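Local coordinates for fimbrin (Schizosaccharomyces pombe, PDB 1RT8), which binds and cross-links actin filaments through its calponin-homology domains and contributes to cell polarity, cytokinesis, mating and spore formation, at residues W416-G427 with V442-I451. Residues are numbered along the deposited sequence; the frame is centred on the assembly and turned at random.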
ATOM      1  N   TRP A 416      -2.534  30.287  -1.360  1.00 24.90           N
ATOM      2  CA  TRP A 416      -3.835  29.626  -1.286  1.00 24.70           C
ATOM      3  C   TRP A 416      -3.956  28.954   0.074  1.00 24.45           C
ATOM      4  O   TRP A 416      -4.983  29.057   0.743  1.00 22.79           O
ATOM      5  CB  TRP A 416      -3.977  28.549  -2.356  1.00 23.92           C
ATOM      6  CG  TRP A 416      -5.286  27.813  -2.282  1.00 25.49           C
ATOM      7  CD1 TRP A 416      -6.471  28.188  -2.849  1.00 25.14           C
ATOM      8  CD2 TRP A 416      -5.545  26.577  -1.598  1.00 23.78           C
ATOM      9  NE1 TRP A 416      -7.445  27.263  -2.571  1.00 25.21           N
ATOM     10  CE2 TRP A 416      -6.906  26.263  -1.806  1.00 23.44           C
ATOM     11  CE3 TRP A 416      -4.760  25.704  -0.835  1.00 22.58           C
ATOM     12  CZ2 TRP A 416      -7.499  25.109  -1.281  1.00 24.96           C
ATOM     13  CZ3 TRP A 416      -5.352  24.552  -0.314  1.00 24.92           C
ATOM     14  CH2 TRP A 416      -6.707  24.267  -0.541  1.00 23.55           C
ATOM     15  N   ALA A 417      -2.899  28.254   0.470  1.00 23.04           N
ATOM     16  CA  ALA A 417      -2.893  27.550   1.747  1.00 24.90           C
ATOM     17  C   ALA A 417      -3.055  28.512   2.922  1.00 25.30           C
ATOM     18  O   ALA A 417      -3.776  28.213   3.879  1.00 26.60           O
ATOM     19  CB  ALA A 417      -1.601  26.742   1.893  1.00 22.37           C
ATOM     20  N   ASN A 418      -2.388  29.662   2.857  1.00 25.70           N
ATOM     21  CA  ASN A 418      -2.490  30.650   3.929  1.00 26.03           C
ATOM     22  C   ASN A 418      -3.907  31.243   4.017  1.00 26.10           C
ATOM     23  O   ASN A 418      -4.424  31.446   5.116  1.00 27.48           O
ATOM     24  CB  ASN A 418      -1.464  31.774   3.741  1.00 24.34           C
ATOM     25  CG  ASN A 418      -0.099  31.421   4.305  1.00 27.44           C
ATOM     26  OD1 ASN A 418       0.007  30.781   5.353  1.00 24.74           O
ATOM     27  ND2 ASN A 418       0.960  31.852   3.620  1.00 25.54           N
ATOM     28  N   SER A 419      -4.521  31.516   2.867  1.00 26.86           N
ATOM     29  CA  SER A 419      -5.878  32.067   2.807  1.00 29.00           C
ATOM     30  C   SER A 419      -6.859  31.127   3.491  1.00 28.63           C
ATOM     31  O   SER A 419      -7.728  31.561   4.242  1.00 28.23           O
ATOM     32  CB  SER A 419      -6.325  32.255   1.357  1.00 30.11           C
ATOM     33  OG  SER A 419      -5.477  33.164   0.690  1.00 40.45           O
ATOM     34  N   MET A 420      -6.713  29.837   3.207  1.00 25.71           N
ATOM     35  CA  MET A 420      -7.562  28.805   3.788  1.00 27.02           C
ATOM     36  C   MET A 420      -7.350  28.725   5.311  1.00 26.67           C
ATOM     37  O   MET A 420      -8.309  28.680   6.078  1.00 25.04           O
ATOM     38  CB  MET A 420      -7.228  27.460   3.127  1.00 29.12           C
ATOM     39  CG  MET A 420      -8.430  26.601   2.790  1.00 34.54           C
ATOM     40  SD  MET A 420      -9.695  27.477   1.854  1.00 32.79           S
ATOM     41  CE  MET A 420      -9.888  26.450   0.411  1.00 37.45           C
ATOM     42  N   ALA A 421      -6.090  28.734   5.736  1.00 27.24           N
ATOM     43  CA  ALA A 421      -5.738  28.649   7.154  1.00 27.69           C
ATOM     44  C   ALA A 421      -6.180  29.863   7.974  1.00 28.90           C
ATOM     45  O   ALA A 421      -6.442  29.749   9.174  1.00 28.71           O
ATOM     46  CB  ALA A 421      -4.236  28.457   7.301  1.00 26.13           C
ATOM     47  N   ALA A 422      -6.252  31.025   7.329  1.00 28.36           N
ATOM     48  CA  ALA A 422      -6.650  32.254   8.012  1.00 29.69           C
ATOM     49  C   ALA A 422      -8.144  32.326   8.307  1.00 30.21           C
ATOM     50  O   ALA A 422      -8.612  33.301   8.892  1.00 31.02           O
ATOM     51  CB  ALA A 422      -6.240  33.465   7.185  1.00 28.74           C
ATOM     52  N   LYS A 423      -8.891  31.305   7.901  1.00 32.17           N
ATOM     53  CA  LYS A 423     -10.331  31.282   8.128  1.00 34.04           C
ATOM     54  C   LYS A 423     -10.677  30.638   9.473  1.00 35.00           C
ATOM     55  O   LYS A 423     -11.406  29.645   9.527  1.00 35.53           O
ATOM     56  CB  LYS A 423     -11.038  30.532   6.988  1.00 33.50           C
ATOM     57  CG  LYS A 423     -10.721  31.089   5.605  1.00 36.22           C
ATOM     58  CD  LYS A 423     -11.584  30.473   4.510  1.00 35.20           C
ATOM     59  CE  LYS A 423     -11.171  31.030   3.144  1.00 38.37           C
ATOM     60  NZ  LYS A 423     -12.079  30.641   2.019  1.00 37.27           N
ATOM     61  N   GLY A 424     -10.153  31.213  10.554  1.00 36.10           N
ATOM     62  CA  GLY A 424     -10.423  30.697  11.887  1.00 37.29           C
ATOM     63  C   GLY A 424      -9.378  29.717  12.390  1.00 37.84           C
ATOM     64  O   GLY A 424      -9.633  28.953  13.317  1.00 37.81           O
ATOM     65  N   GLY A 425      -8.194  29.745  11.790  1.00 38.20           N
ATOM     66  CA  GLY A 425      -7.142  28.826  12.194  1.00 40.69           C
ATOM     67  C   GLY A 425      -6.551  29.095  13.564  1.00 41.90           C
ATOM     68  O   GLY A 425      -6.693  30.190  14.105  1.00 42.63           O
ATOM     69  N   LYS A 426      -5.878  28.096  14.127  1.00 42.58           N
ATOM     70  CA  LYS A 426      -5.268  28.241  15.441  1.00 43.04           C
ATOM     71  C   LYS A 426      -3.753  28.378  15.365  1.00 43.02           C
ATOM     72  O   LYS A 426      -3.122  28.865  16.300  1.00 44.29           O
ATOM     73  CB  LYS A 426      -5.648  27.053  16.335  1.00 43.26           C
ATOM     74  CG  LYS A 426      -7.138  27.003  16.680  1.00 44.38           C
ATOM     75  CD  LYS A 426      -7.553  28.207  17.517  1.00 44.51           C
ATOM     76  CE  LYS A 426      -9.067  28.373  17.561  1.00 45.69           C
ATOM     77  NZ  LYS A 426      -9.763  27.194  18.144  1.00 47.84           N
ATOM     78  N   GLY A 427      -3.169  27.957  14.250  1.00 43.08           N
ATOM     79  CA  GLY A 427      -1.727  28.049  14.097  1.00 42.52           C
ATOM     80  C   GLY A 427      -1.271  29.366  13.492  1.00 42.75           C
ATOM     81  O   GLY A 427      -1.941  30.393  13.627  1.00 41.69           O
ATOM     82  N   VAL A 442      -0.111  21.944  12.929  1.00 28.35           N
ATOM     83  CA  VAL A 442      -1.288  22.778  13.157  1.00 27.40           C
ATOM     84  C   VAL A 442      -1.717  23.495  11.878  1.00 26.93           C
ATOM     85  O   VAL A 442      -2.905  23.552  11.558  1.00 24.41           O
ATOM     86  CB  VAL A 442      -1.015  23.825  14.250  1.00 27.84           C
ATOM     87  CG1 VAL A 442      -2.248  24.691  14.470  1.00 29.49           C
ATOM     88  CG2 VAL A 442      -0.627  23.127  15.538  1.00 28.46           C
ATOM     89  N   PHE A 443      -0.747  24.047  11.155  1.00 25.31           N
ATOM     90  CA  PHE A 443      -1.033  24.740   9.906  1.00 24.42           C
ATOM     91  C   PHE A 443      -1.877  23.888   8.951  1.00 23.56           C
ATOM     92  O   PHE A 443      -2.872  24.373   8.409  1.00 23.56           O
ATOM     93  CB  PHE A 443       0.265  25.134   9.198  1.00 24.40           C
ATOM     94  CG  PHE A 443       0.041  25.840   7.900  1.00 25.08           C
ATOM     95  CD1 PHE A 443      -0.493  27.124   7.877  1.00 25.99           C
ATOM     96  CD2 PHE A 443       0.325  25.207   6.693  1.00 25.89           C
ATOM     97  CE1 PHE A 443      -0.744  27.770   6.665  1.00 27.84           C
ATOM     98  CE2 PHE A 443       0.079  25.841   5.485  1.00 25.41           C
ATOM     99  CZ  PHE A 443      -0.457  27.127   5.466  1.00 25.44           C
ATOM    100  N   VAL A 444      -1.492  22.626   8.739  1.00 22.05           N
ATOM    101  CA  VAL A 444      -2.258  21.776   7.829  1.00 21.66           C
ATOM    102  C   VAL A 444      -3.686  21.543   8.318  1.00 22.00           C
ATOM    103  O   VAL A 444      -4.613  21.455   7.515  1.00 19.45           O
ATOM    104  CB  VAL A 444      -1.551  20.417   7.542  1.00 23.10           C
ATOM    105  CG1 VAL A 444      -0.237  20.681   6.794  1.00 21.64           C
ATOM    106  CG2 VAL A 444      -1.301  19.633   8.842  1.00 21.99           C
ATOM    107  N   LEU A 445      -3.874  21.460   9.631  1.00 21.91           N
ATOM    108  CA  LEU A 445      -5.214  21.289  10.176  1.00 21.83           C
ATOM    109  C   LEU A 445      -6.017  22.593   9.949  1.00 21.17           C
ATOM    110  O   LEU A 445      -7.220  22.547   9.679  1.00 22.23           O
ATOM    111  CB  LEU A 445      -5.141  20.923  11.664  1.00 23.93           C
ATOM    112  CG  LEU A 445      -4.616  19.507  11.936  1.00 24.84           C
ATOM    113  CD1 LEU A 445      -4.314  19.324  13.408  1.00 25.63           C
ATOM    114  CD2 LEU A 445      -5.648  18.481  11.476  1.00 23.06           C
ATOM    115  N   ASP A 446      -5.349  23.746  10.028  1.00 21.89           N
ATOM    116  CA  ASP A 446      -6.019  25.031   9.780  1.00 24.03           C
ATOM    117  C   ASP A 446      -6.445  25.148   8.313  1.00 24.45           C
ATOM    118  O   ASP A 446      -7.506  25.702   8.004  1.00 22.78           O
ATOM    119  CB  ASP A 446      -5.102  26.217  10.102  1.00 25.00           C
ATOM    120  CG  ASP A 446      -4.966  26.467  11.584  1.00 25.77           C
ATOM    121  OD1 ASP A 446      -5.786  25.942  12.359  1.00 26.37           O
ATOM    122  OD2 ASP A 446      -4.037  27.202  11.969  1.00 29.44           O
ATOM    123  N   VAL A 447      -5.604  24.649   7.407  1.00 24.98           N
ATOM    124  CA  VAL A 447      -5.931  24.691   5.984  1.00 23.68           C
ATOM    125  C   VAL A 447      -7.214  23.886   5.777  1.00 23.68           C
ATOM    126  O   VAL A 447      -8.148  24.336   5.112  1.00 23.46           O
ATOM    127  CB  VAL A 447      -4.820  24.060   5.132  1.00 23.37           C
ATOM    128  CG1 VAL A 447      -5.248  24.014   3.675  1.00 24.46           C
ATOM    129  CG2 VAL A 447      -3.532  24.863   5.273  1.00 23.80           C
ATOM    130  N   LEU A 448      -7.251  22.692   6.361  1.00 20.81           N
ATOM    131  CA  LEU A 448      -8.405  21.810   6.243  1.00 21.05           C
ATOM    132  C   LEU A 448      -9.637  22.449   6.869  1.00 21.08           C
ATOM    133  O   LEU A 448     -10.767  22.257   6.398  1.00 21.58           O
ATOM    134  CB  LEU A 448      -8.097  20.465   6.913  1.00 19.51           C
ATOM    135  CG  LEU A 448      -7.082  19.582   6.170  1.00 19.59           C
ATOM    136  CD1 LEU A 448      -6.449  18.552   7.092  1.00 18.46           C
ATOM    137  CD2 LEU A 448      -7.790  18.895   5.028  1.00 19.49           C
ATOM    138  N   HIS A 449      -9.411  23.207   7.934  1.00 21.40           N
ATOM    139  CA  HIS A 449     -10.487  23.887   8.633  1.00 24.79           C
ATOM    140  C   HIS A 449     -11.052  24.963   7.717  1.00 26.02           C
ATOM    141  O   HIS A 449     -12.245  25.274   7.762  1.00 27.02           O
ATOM    142  CB  HIS A 449      -9.973  24.512   9.935  1.00 25.75           C
ATOM    143  CG  HIS A 449     -11.015  25.298  10.670  1.00 30.06           C
ATOM    144  ND1 HIS A 449     -11.146  26.665  10.539  1.00 31.10           N
ATOM    145  CD2 HIS A 449     -12.023  24.900  11.483  1.00 28.76           C
ATOM    146  CE1 HIS A 449     -12.191  27.073  11.236  1.00 30.33           C
ATOM    147  NE2 HIS A 449     -12.741  26.023  11.818  1.00 29.79           N
ATOM    148  N   GLY A 450     -10.192  25.537   6.884  1.00 25.41           N
ATOM    149  CA  GLY A 450     -10.665  26.550   5.960  1.00 25.08           C
ATOM    150  C   GLY A 450     -11.496  25.943   4.839  1.00 26.70           C
ATOM    151  O   GLY A 450     -12.417  26.580   4.322  1.00 29.75           O
ATOM    152  N   ILE A 451     -11.176  24.710   4.457  1.00 26.14           N
ATOM    153  CA  ILE A 451     -11.888  24.024   3.380  1.00 23.98           C
ATOM    154  C   ILE A 451     -13.250  23.537   3.847  1.00 25.23           C
ATOM    155  O   ILE A 451     -14.248  23.677   3.140  1.00 24.56           O
ATOM    156  CB  ILE A 451     -11.070  22.826   2.864  1.00 22.15           C
ATOM    157  CG1 ILE A 451      -9.758  23.326   2.259  1.00 24.16           C
ATOM    158  CG2 ILE A 451     -11.847  22.050   1.802  1.00 22.19           C
ATOM    159  CD1 ILE A 451      -8.856  22.207   1.786  1.00 17.98           C
TER
HETATM  160  O   HOH W   1      -8.808  27.844   9.432  1.00 28.11           O
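Val447 plugs the surface of helix 410-421 as a knob in a hole formed by Trp416, Ala417, Met420 and Ala421, joining two helices of the fourth calponin-homology domain of fimbrin, within its second actin-binding region. The local axes pass 7.3 Å apart at 74°. Backbones come closest at Ala421 with Val447 and at Met420 with Gly450, where Gly450, lacking a side chain, lets its CA lie 3.2 Å from Met420 O in a CA-H...O contact. This is the tight side. The CG2 methyl of Val447 also lies over one face of the Phe443 ring, offset toward its rim, while Ala417 CB meets the edge of that ring, 3.8 Å from CZ. With CG anti to the backbone N, Phe443 brings its ring to Asn418, whose OD1 lies 3.4 Å from Phe443 CE1; the amide plane is turned 70° from the ring, and OD1 also accepts a hydrogen bond from Ile430 N. Met420, bent at chi2 and chi3, crosses Ile451 at about a right angle, its CG 3.6 Å from Ile451 CG1. Helix 500-511 backs this apolar patch, with Leu510 touching Val447 and Met511 touching Trp416.

Toward the glycine-rich turn the contact becomes polar and more open to solvent, with Lys423, Gly424 and Lys426 exposed. Water 1 bridges the two segments, hydrogen-bonded to Ala421 O, Asp446 O and, in the imidazole plane at 2.8 Å, His449 ND1. The buried carboxylate of Asp446 holds the turn through two successive backbone amides and also bonds Tyr458 OH through OD1. Lys426 N approaches OD1 from above the carboxylate plane, at 2.8 Å, whereas Gly427 N meets the syn lone pair of Asp446 OD2 at 2.6 Å, with an N-H...O angle of 154°.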